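Local coordinates for Blr6230 protein (Bradyrhizobium diazoefficiens USDA 110, PDB 5NJW) that is probably a subclass B3 metallo-beta-lactamase that hydrolyses the amide bond of beta-lactam antibiotics at a two-zinc centre, at residues A[102-107]-A[143-148]; A[125-130]-A[177-182]. All blocks are in the same frame, centred on the assembly; numbering follows the deposited sequence. Where two conformers were deposited one is given.

Contact 1 (A[102-107]-A[143-148]). With ZN (zinc ion), chain E; ZN (zinc ion), chain C; OH (hydroxide ion), chain K.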
loop_
_atom_site.group_PDB
_atom_site.type_symbol
_atom_site.label_atom_id
_atom_site.label_comp_id
_atom_site.label_asym_id
_atom_site.label_seq_id
_atom_site.Cartn_x
_atom_site.Cartn_y
_atom_site.Cartn_z
ATOM N N ALA A 102 -5.897 2.129 4.756
ATOM C CA ALA A 102 -6.547 1.321 5.759
ATOM C C ALA A 102 -7.720 0.522 5.213
ATOM O O ALA A 102 -8.871 0.756 5.596
ATOM C CB ALA A 102 -6.984 2.243 6.903
ATOM N N HIS A 103 -7.441 -0.424 4.321
ATOM C CA HIS A 103 -8.394 -1.478 3.909
ATOM C C HIS A 103 -7.901 -2.842 4.337
ATOM O O HIS A 103 -6.665 -3.044 4.441
ATOM C CB HIS A 103 -8.582 -1.481 2.393
ATOM C CG HIS A 103 -9.280 -0.276 1.864
ATOM N ND1 HIS A 103 -9.158 0.109 0.547
ATOM C CD2 HIS A 103 -10.156 0.575 2.434
ATOM C CE1 HIS A 103 -9.927 1.162 0.329
ATOM N NE2 HIS A 103 -10.517 1.482 1.465
ATOM N N LEU A 104 -8.827 -3.780 4.557
ATOM C CA LEU A 104 -8.507 -5.072 5.148
ATOM C C LEU A 104 -7.444 -5.882 4.410
ATOM O O LEU A 104 -6.789 -6.691 5.039
ATOM C CB LEU A 104 -9.749 -5.948 5.331
ATOM C CG LEU A 104 -10.287 -6.706 4.136
ATOM C CD1 LEU A 104 -11.255 -7.794 4.637
ATOM C CD2 LEU A 104 -10.941 -5.741 3.149
ATOM N N ASP A 105 -7.326 -5.713 3.098
ATOM C CA ASP A 105 -6.323 -6.446 2.357
ATOM C C ASP A 105 -4.888 -5.942 2.617
ATOM O O ASP A 105 -3.932 -6.573 2.170
ATOM C CB ASP A 105 -6.650 -6.494 0.858
ATOM C CG ASP A 105 -6.886 -5.131 0.203
ATOM O OD1 ASP A 105 -7.523 -4.230 0.793
ATOM O OD2 ASP A 105 -6.431 -4.984 -0.976
ATOM N N HIS A 106 -4.736 -4.813 3.324
ATOM C CA HIS A 106 -3.430 -4.266 3.711
ATOM C C HIS A 106 -3.252 -4.196 5.213
ATOM O O HIS A 106 -2.122 -4.084 5.686
ATOM C CB HIS A 106 -3.219 -2.922 3.074
ATOM C CG HIS A 106 -3.488 -2.962 1.626
ATOM N ND1 HIS A 106 -2.696 -3.653 0.741
ATOM C CD2 HIS A 106 -4.525 -2.494 0.901
ATOM C CE1 HIS A 106 -3.251 -3.628 -0.456
ATOM N NE2 HIS A 106 -4.353 -2.901 -0.394
ATOM N N THR A 107 -4.331 -4.253 5.986
ATOM C CA THR A 107 -4.275 -4.074 7.442
ATOM C C THR A 107 -4.567 -5.352 8.227
ATOM O O THR A 107 -4.561 -5.319 9.462
ATOM C CB THR A 107 -5.309 -3.050 7.880
ATOM O OG1 THR A 107 -6.593 -3.593 7.554
ATOM C CG2 THR A 107 -5.140 -1.710 7.204
ATOM N N GLU A 143 -19.369 -6.677 7.565
ATOM C CA GLU A 143 -18.442 -7.510 8.320
ATOM C C GLU A 143 -17.398 -8.161 7.442
ATOM O O GLU A 143 -16.304 -8.482 7.904
ATOM C CB GLU A 143 -19.183 -8.568 9.131
ATOM C CG GLU A 143 -20.203 -7.992 10.102
ATOM N N ASP A 144 -17.711 -8.411 6.179
ATOM C CA ASP A 144 -16.722 -9.032 5.312
ATOM C C ASP A 144 -15.599 -8.072 4.850
ATOM O O ASP A 144 -14.606 -8.529 4.321
ATOM C CB ASP A 144 -17.399 -9.767 4.153
ATOM C CG ASP A 144 -18.197 -10.967 4.639
ATOM O OD1 ASP A 144 -17.590 -11.929 5.157
ATOM O OD2 ASP A 144 -19.435 -10.933 4.563
ATOM N N LEU A 145 -15.765 -6.779 5.098
ATOM C CA LEU A 145 -14.691 -5.793 4.850
ATOM C C LEU A 145 -14.046 -5.313 6.149
ATOM O O LEU A 145 -13.172 -4.446 6.135
ATOM C CB LEU A 145 -15.222 -4.615 4.014
ATOM C CG LEU A 145 -15.750 -5.012 2.616
ATOM C CD1 LEU A 145 -16.364 -3.814 1.922
ATOM C CD2 LEU A 145 -14.675 -5.617 1.729
ATOM N N ALA A 146 -14.439 -5.894 7.275
ATOM C CA ALA A 146 -13.849 -5.562 8.572
ATOM C C ALA A 146 -12.500 -6.255 8.750
ATOM O O ALA A 146 -12.139 -7.206 8.070
ATOM C CB ALA A 146 -14.814 -5.928 9.695
ATOM N N PHE A 147 -11.742 -5.733 9.720
ATOM C CA PHE A 147 -10.444 -6.289 10.088
ATOM C C PHE A 147 -10.196 -6.045 11.573
ATOM O O PHE A 147 -10.862 -5.203 12.157
ATOM C CB PHE A 147 -9.316 -5.701 9.224
ATOM C CG PHE A 147 -9.220 -4.211 9.265
ATOM C CD1 PHE A 147 -9.892 -3.415 8.350
ATOM C CD2 PHE A 147 -8.407 -3.587 10.216
ATOM C CE1 PHE A 147 -9.766 -2.042 8.369
ATOM C CE2 PHE A 147 -8.272 -2.224 10.243
ATOM C CZ PHE A 147 -8.934 -1.440 9.318
ATOM N N PRO A 148 -9.208 -6.741 12.168
ATOM C CA PRO A 148 -8.990 -6.545 13.603
ATOM C C PRO A 148 -8.510 -5.147 13.912
ATOM O O PRO A 148 -7.490 -4.689 13.353
ATOM C CB PRO A 148 -7.953 -7.625 13.959
ATOM C CG PRO A 148 -8.148 -8.644 12.906
ATOM C CD PRO A 148 -8.437 -7.883 11.665
HETATM ZN ZN ZN E . -5.833 -3.156 -1.829
HETATM ZN ZN ZN C . -7.664 -0.482 -0.820
HETATM O O OH K . -7.553 -2.298 -1.183
HETATM O O HOH W 1 -11.484 -2.716 4.790
HETATM O O HOH W 2 -5.343 -5.925 12.101
#

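Contact 2 (A[125-130]-A[177-182]). With ZN (zinc ion), chain C; BO3 (boric acid), chain F; EDO (1,2-ethanediol), chain H.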
loop_
_atom_site.group_PDB
_atom_site.type_symbol
_atom_site.label_atom_id
_atom_site.label_comp_id
_atom_site.label_asym_id
_atom_site.label_seq_id
_atom_site.Cartn_x
_atom_site.Cartn_y
_atom_site.Cartn_z
ATOM N N GLU A 125 -3.237 10.462 9.073
ATOM C CA GLU A 125 -4.182 10.854 10.120
ATOM C C GLU A 125 -5.645 10.607 9.762
ATOM O O GLU A 125 -6.392 10.172 10.627
ATOM C CB GLU A 125 -3.947 12.306 10.549
ATOM C CG GLU A 125 -4.258 13.345 9.501
ATOM C CD GLU A 125 -4.108 14.766 10.000
ATOM O OE1 GLU A 125 -3.764 14.970 11.180
ATOM O OE2 GLU A 125 -4.336 15.676 9.188
ATOM N N ARG A 126 -6.053 10.833 8.513
ATOM C CA ARG A 126 -7.474 10.634 8.182
ATOM C C ARG A 126 -7.885 9.149 8.081
ATOM O O ARG A 126 -9.067 8.852 8.032
ATOM C CB ARG A 126 -7.818 11.414 6.931
ATOM C CG ARG A 126 -7.674 12.928 7.138
ATOM C CD ARG A 126 -8.480 13.759 6.165
ATOM N NE ARG A 126 -8.343 13.313 4.798
ATOM C CZ ARG A 126 -9.087 13.712 3.771
ATOM N NH1 ARG A 126 -8.881 13.206 2.578
ATOM N NH2 ARG A 126 -10.067 14.597 3.911
ATOM N N ASP A 127 -6.926 8.221 8.054
ATOM C CA ASP A 127 -7.243 6.803 8.140
ATOM C C ASP A 127 -7.270 6.292 9.581
ATOM O O ASP A 127 -7.653 5.144 9.801
ATOM C CB ASP A 127 -6.285 5.949 7.295
ATOM C CG ASP A 127 -6.710 5.803 5.841
ATOM O OD1 ASP A 127 -7.740 6.367 5.430
ATOM O OD2 ASP A 127 -5.978 5.086 5.108
ATOM N N LYS A 128 -6.859 7.108 10.561
ATOM C CA LYS A 128 -6.839 6.650 11.948
ATOM C C LYS A 128 -8.210 6.095 12.401
ATOM O O LYS A 128 -8.244 5.021 12.999
ATOM C CB LYS A 128 -6.288 7.755 12.870
ATOM C CG LYS A 128 -6.281 7.401 14.349
ATOM C CD LYS A 128 -5.551 8.459 15.172
ATOM C CE LYS A 128 -5.637 8.190 16.669
ATOM N NZ LYS A 128 -5.107 9.363 17.401
ATOM N N PRO A 129 -9.345 6.768 12.080
ATOM C CA PRO A 129 -10.629 6.197 12.542
ATOM C C PRO A 129 -10.922 4.824 11.939
ATOM O O PRO A 129 -11.498 3.970 12.597
ATOM C CB PRO A 129 -11.672 7.234 12.078
ATOM C CG PRO A 129 -10.924 8.496 11.840
ATOM C CD PRO A 129 -9.522 8.111 11.495
ATOM N N LEU A 130 -10.504 4.629 10.689
ATOM C CA LEU A 130 -10.712 3.355 9.993
ATOM C C LEU A 130 -9.906 2.237 10.646
ATOM O O LEU A 130 -10.407 1.135 10.873
ATOM C CB LEU A 130 -10.314 3.463 8.513
ATOM C CG LEU A 130 -11.254 4.124 7.495
ATOM C CD1 LEU A 130 -11.631 5.540 7.862
ATOM C CD2 LEU A 130 -10.585 4.118 6.132
ATOM N N HIS A 177 -8.279 6.861 -2.731
ATOM C CA HIS A 177 -8.602 5.457 -2.514
ATOM C C HIS A 177 -9.020 5.233 -1.053
ATOM O O HIS A 177 -9.883 4.398 -0.771
ATOM C CB HIS A 177 -7.426 4.609 -2.957
ATOM C CG HIS A 177 -7.673 3.150 -2.834
ATOM N ND1 HIS A 177 -8.355 2.409 -3.772
ATOM C CD2 HIS A 177 -7.378 2.298 -1.837
ATOM C CE1 HIS A 177 -8.410 1.148 -3.382
ATOM N NE2 HIS A 177 -7.862 1.059 -2.186
ATOM N N SER A 178 -8.423 5.983 -0.131
ATOM C CA SER A 178 -8.907 6.093 1.247
ATOM C C SER A 178 -8.645 7.529 1.678
ATOM O O SER A 178 -7.817 8.220 1.061
ATOM C CB SER A 178 -8.202 5.125 2.215
ATOM O OG SER A 178 -6.877 5.593 2.515
ATOM N N PRO A 179 -9.338 8.000 2.732
ATOM C CA PRO A 179 -9.143 9.418 3.064
ATOM C C PRO A 179 -7.750 9.737 3.583
ATOM O O PRO A 179 -7.281 10.869 3.422
ATOM C CB PRO A 179 -10.235 9.698 4.130
ATOM C CG PRO A 179 -10.651 8.374 4.647
ATOM C CD PRO A 179 -10.397 7.373 3.551
ATOM N N GLY A 180 -7.095 8.755 4.198
ATOM C CA GLY A 180 -5.760 8.954 4.761
ATOM C C GLY A 180 -4.643 8.267 3.996
ATOM O O GLY A 180 -3.574 8.045 4.556
ATOM N N CYS A 181 -4.904 7.915 2.746
ATOM C CA CYS A 181 -3.953 7.164 1.907
ATOM C C CYS A 181 -2.634 7.932 1.851
ATOM O O CYS A 181 -2.633 9.117 1.495
ATOM C CB CYS A 181 -4.604 7.040 0.509
ATOM S SG CYS A 181 -4.193 5.688 -0.596
ATOM N N THR A 182 -1.550 7.263 2.237
ATOM C CA THR A 182 -0.241 7.868 2.395
ATOM C C THR A 182 0.769 7.118 1.547
ATOM O O THR A 182 0.919 5.900 1.687
ATOM C CB THR A 182 0.200 7.816 3.859
ATOM O OG1 THR A 182 -0.771 8.488 4.666
ATOM C CG2 THR A 182 1.544 8.492 4.050
HETATM ZN ZN ZN C . -7.664 -0.482 -0.820
HETATM B B BO3 F . -6.478 -1.467 -4.216
HETATM O O1 BO3 F . -5.681 -1.414 -2.905
HETATM O O2 BO3 F . -7.502 -2.588 -4.445
HETATM O O3 BO3 F . -6.179 -0.461 -5.337
HETATM C C1 EDO H . -4.820 14.038 3.302
HETATM O O1 EDO H . -5.350 12.872 3.926
HETATM C C2 EDO H . -5.595 15.261 3.763
HETATM O O2 EDO H . -6.487 15.762 2.765
#

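Contact 1 (A[102-107]-A[143-148])
Thr107 turns OG1 between its backbone N and carbonyl carbon (chi1 63°), and Phe147 places its ring in the same way (chi1 57°), which brings the hydroxyl over the middle of the ring. OG1 stands 3.1 Å above the ring plane of Phe147, while the threonine CB makes a CH-pi contact with the same ring, 4.0 Å from its centroid. OG1 also makes a weak hydrogen bond to His103 O. Leu104 is the other main element: its CB meets Phe147 CB at 3.9 Å, its CD2 meets Leu145 CD2 at 4.0 Å, and its CD1 lies against two backbone oxygens, 3.4 Å from Asp144 O and 3.6 Å from Ala146 O. No direct hydrogen bond crosses; one water accepts from Leu104 N and donates to Leu145 O, and a second donates to both Thr107 O and Pro148 O. The zinc-binding His-X-His-X-Asp-His motif of this superfamily runs through residues 101-106. His103, at the N-cap of helix 104-107, holds one zinc through ND1; Asp105 OD2 and His106 NE2 hold the other, and a hydroxide bridges the metals. Phe26 of helix 23-32 touches Leu104 and Leu145, while Leu131 of helix 128-133 meets Ala102 and Thr107.

Contact 2 (A[125-130]-A[177-182])
The turn that follows the zinc ligand His177 packs here against the 3-10 segment 125-127 and the start of helix 128-133, within the metallo-beta-lactamase fold. It is a type I beta turn from Ser178 to Cys181, and Asp127 holds it through its carboxylate. Gly180 N reaches Asp127 OD1 at 2.8 Å from above the carboxylate plane; in the conformer given, Ser178 OG donates to the syn lone pair of Asp127 OD2. Arg126, its chain bent at chi3 (-46°), brings its guanidinium side-on to the turn, with NE and NH1 each 3.0 Å from Pro179 O. Both bonds are bent, 140° at the hydrogen, as two nitrogens share one oxygen. NH1 lies on a lone pair in the carbonyl plane; NE sits above that plane. Asp222 forms a salt bridge with the same NH1. The glycine brings its CA to 3.9 Å from Arg126 CB. An ethanediol, probably from the crystallisation liquor, donates from O1 to Pro179 O and lays O2 over one guanidinium face, with Pro179 CB over the other. Asp127 OD2 also accepts from Ala102 N; with Gly180 N, and Ser178 OG in this conformer, that would probably favour a charged carboxylate, making this buried acid a polar clasp between the turn and the zinc-ligand loop.

Both contacts are largely buried, and each has one segment with a ligand of the same zinc: His103 in contact 1 and His177 in contact 2, with His101 as a further protein ligand. Their means differ. Contact 1 is mainly apolar, and its polar crossings run through water; contact 2 relies on direct hydrogen bonds that involve an aspartate and an arginine, the arginine lying at the exposed side. The two also pack against each other where Phe147 CZ approaches Leu130 O at 3.3 Å. Segment 125-130 thus touches both the first histidine loop and the turn after His177, whereas segment 143-148 carries no zinc ligand and meets the metal-binding loop from outside.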